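Local coordinates for disease resistance protein RRS1 (Arabidopsis thaliana, PDB 7P8K) that binds W-box DNA as a WRKY transcription factor and confers resistance to bacterial and fungal pathogens, this chain being its WRKY domain, at residues 50-55 with 72-77. Residues are numbered along the deposited sequence; the frame is centred on the assembly and turned at random.
Sequences CKATKQ and SEHNHP. With ZN (zinc ion), chain C.
Cys50 SG lies 2.3 Å from a zinc ion that two histidines of residues 72-77 also grip, and the site is a worked example of one metal joining the loop at Cys50, which leads into strand 53-58, to the loop after strand 66-71, with no hydrogen bond between the two segments. His76 brings NE2 to the zinc at 2.1 Å, whereas His74 coordinates through the other ring nitrogen, ND1; Cys42 SG, at the end of strand 37-42, completes the tetrad. With SG anti to the backbone N, a chi1 of -162° carries the Cys50 sulfur to the zinc, beside His74 ND1 and His76 NE2. Each ring has a further contact. The methyl of Ala52 sits over the centre of one face of His74, a CH-pi contact with CB 3.5 Å from the ring centroid, while Trp20 stacks on the same imidazole. In His76 the nitrogen remote from the metal, ND1, donates a nearly straight hydrogen bond (171°) to Pro77 O, 3.0 Å away and in the ring plane, which probably helps to set the turn of the ring. Beside the site, Asn75 OD1 rests against Cys50 CA, and ND2 hydrogen-bonds to His48 O. Cys42, Cys50 and a His-X-His pair after the last strand form the C2H2 zinc site of a WRKY domain.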
loop_
_atom_site.group_PDB
_atom_site.type_symbol
_atom_site.label_atom_id
_atom_site.label_comp_id
_atom_site.label_asym_id
_atom_site.label_seq_id
_atom_site.Cartn_x
_atom_site.Cartn_y
_atom_site.Cartn_z
ATOM N N CYS A 50 -14.082 5.463 -1.936
ATOM C CA CYS A 50 -13.358 5.112 -3.189
ATOM C C CYS A 50 -12.461 3.884 -2.960
ATOM O O CYS A 50 -11.815 3.793 -1.894
ATOM C CB CYS A 50 -12.551 6.302 -3.694
ATOM S SG CYS A 50 -12.077 6.142 -5.431
ATOM N N LYS A 51 -12.451 2.962 -3.925
ATOM C CA LYS A 51 -11.705 1.674 -3.877
ATOM C C LYS A 51 -10.369 1.814 -4.611
ATOM O O LYS A 51 -9.476 0.998 -4.354
ATOM C CB LYS A 51 -12.500 0.556 -4.559
ATOM C CG LYS A 51 -13.597 -0.103 -3.735
ATOM C CD LYS A 51 -14.652 -0.801 -4.594
ATOM C CE LYS A 51 -14.090 -1.721 -5.664
ATOM N NZ LYS A 51 -15.156 -2.241 -6.556
ATOM N N ALA A 52 -10.262 2.805 -5.502
ATOM C CA ALA A 52 -9.167 2.971 -6.485
ATOM C C ALA A 52 -7.815 2.984 -5.772
ATOM O O ALA A 52 -7.714 3.586 -4.685
ATOM C CB ALA A 52 -9.374 4.241 -7.275
ATOM N N THR A 53 -6.817 2.344 -6.386
ATOM C CA THR A 53 -5.400 2.314 -5.943
ATOM C C THR A 53 -4.491 2.305 -7.174
ATOM O O THR A 53 -4.977 1.991 -8.273
ATOM C CB THR A 53 -5.122 1.098 -5.052
ATOM O OG1 THR A 53 -5.618 -0.050 -5.740
ATOM C CG2 THR A 53 -5.763 1.205 -3.686
ATOM N N LYS A 54 -3.219 2.652 -6.993
ATOM C CA LYS A 54 -2.201 2.586 -8.073
ATOM C C LYS A 54 -0.854 2.230 -7.455
ATOM O O LYS A 54 -0.605 2.614 -6.303
ATOM C CB LYS A 54 -2.152 3.897 -8.865
ATOM C CG LYS A 54 -1.492 5.096 -8.189
ATOM C CD LYS A 54 -1.110 6.194 -9.178
ATOM C CE LYS A 54 -0.513 7.424 -8.529
ATOM N NZ LYS A 54 -0.250 8.496 -9.520
ATOM N N GLN A 55 -0.029 1.511 -8.203
ATOM C CA GLN A 55 1.353 1.153 -7.797
ATOM C C GLN A 55 2.323 1.796 -8.785
ATOM O O GLN A 55 2.126 1.637 -10.005
ATOM C CB GLN A 55 1.503 -0.361 -7.732
ATOM C CG GLN A 55 0.759 -0.972 -6.560
ATOM C CD GLN A 55 0.902 -2.471 -6.529
ATOM O OE1 GLN A 55 1.685 -3.062 -7.267
ATOM N NE2 GLN A 55 0.132 -3.106 -5.667
ATOM N N SER A 72 -8.807 -0.721 -9.984
ATOM C CA SER A 72 -10.189 -0.247 -9.679
ATOM C C SER A 72 -10.403 1.192 -10.154
ATOM O O SER A 72 -9.533 2.025 -9.933
ATOM C CB SER A 72 -10.515 -0.378 -8.218
ATOM O OG SER A 72 -10.379 -1.726 -7.805
ATOM N N GLU A 73 -11.558 1.468 -10.755
ATOM C CA GLU A 73 -11.962 2.830 -11.189
ATOM C C GLU A 73 -12.446 3.604 -9.956
ATOM O O GLU A 73 -12.789 2.954 -8.943
ATOM C CB GLU A 73 -13.033 2.720 -12.275
ATOM C CG GLU A 73 -12.865 3.731 -13.392
ATOM C CD GLU A 73 -13.217 3.178 -14.760
ATOM O OE1 GLU A 73 -12.280 2.877 -15.539
ATOM O OE2 GLU A 73 -14.424 3.038 -15.038
ATOM N N HIS A 74 -12.460 4.938 -10.030
ATOM C CA HIS A 74 -12.920 5.833 -8.933
ATOM C C HIS A 74 -14.448 5.892 -8.933
ATOM O O HIS A 74 -15.029 5.795 -10.023
ATOM C CB HIS A 74 -12.338 7.243 -9.080
ATOM C CG HIS A 74 -10.860 7.305 -8.906
ATOM N ND1 HIS A 74 -10.275 7.684 -7.718
ATOM C CD2 HIS A 74 -9.852 7.062 -9.769
ATOM C CE1 HIS A 74 -8.965 7.653 -7.853
ATOM N NE2 HIS A 74 -8.681 7.278 -9.101
ATOM N N ASN A 75 -15.051 6.071 -7.754
ATOM C CA ASN A 75 -16.517 6.236 -7.570
ATOM C C ASN A 75 -16.836 7.730 -7.388
ATOM O O ASN A 75 -17.681 8.075 -6.519
ATOM C CB ASN A 75 -17.022 5.378 -6.410
ATOM C CG ASN A 75 -16.533 5.882 -5.074
ATOM O OD1 ASN A 75 -15.540 6.601 -5.013
ATOM N ND2 ASN A 75 -17.226 5.524 -4.007
ATOM N N HIS A 76 -16.207 8.582 -8.203
ATOM C CA HIS A 76 -16.385 10.058 -8.201
ATOM C C HIS A 76 -15.675 10.625 -9.425
ATOM O O HIS A 76 -14.841 9.950 -10.018
ATOM C CB HIS A 76 -15.862 10.657 -6.887
ATOM C CG HIS A 76 -14.465 10.243 -6.566
ATOM N ND1 HIS A 76 -13.365 10.839 -7.158
ATOM C CD2 HIS A 76 -13.985 9.283 -5.747
ATOM C CE1 HIS A 76 -12.269 10.264 -6.713
ATOM N NE2 HIS A 76 -12.624 9.306 -5.842
ATOM N N PRO A 77 -15.983 11.871 -9.847
ATOM C CA PRO A 77 -15.223 12.520 -10.913
ATOM C C PRO A 77 -13.884 13.007 -10.348
ATOM O O PRO A 77 -13.777 13.090 -9.133
ATOM C CB PRO A 77 -16.115 13.700 -11.301
ATOM C CG PRO A 77 -16.801 14.061 -9.997
ATOM C CD PRO A 77 -17.040 12.736 -9.300
HETATM ZN ZN ZN C . -10.994 8.050 -6.150
#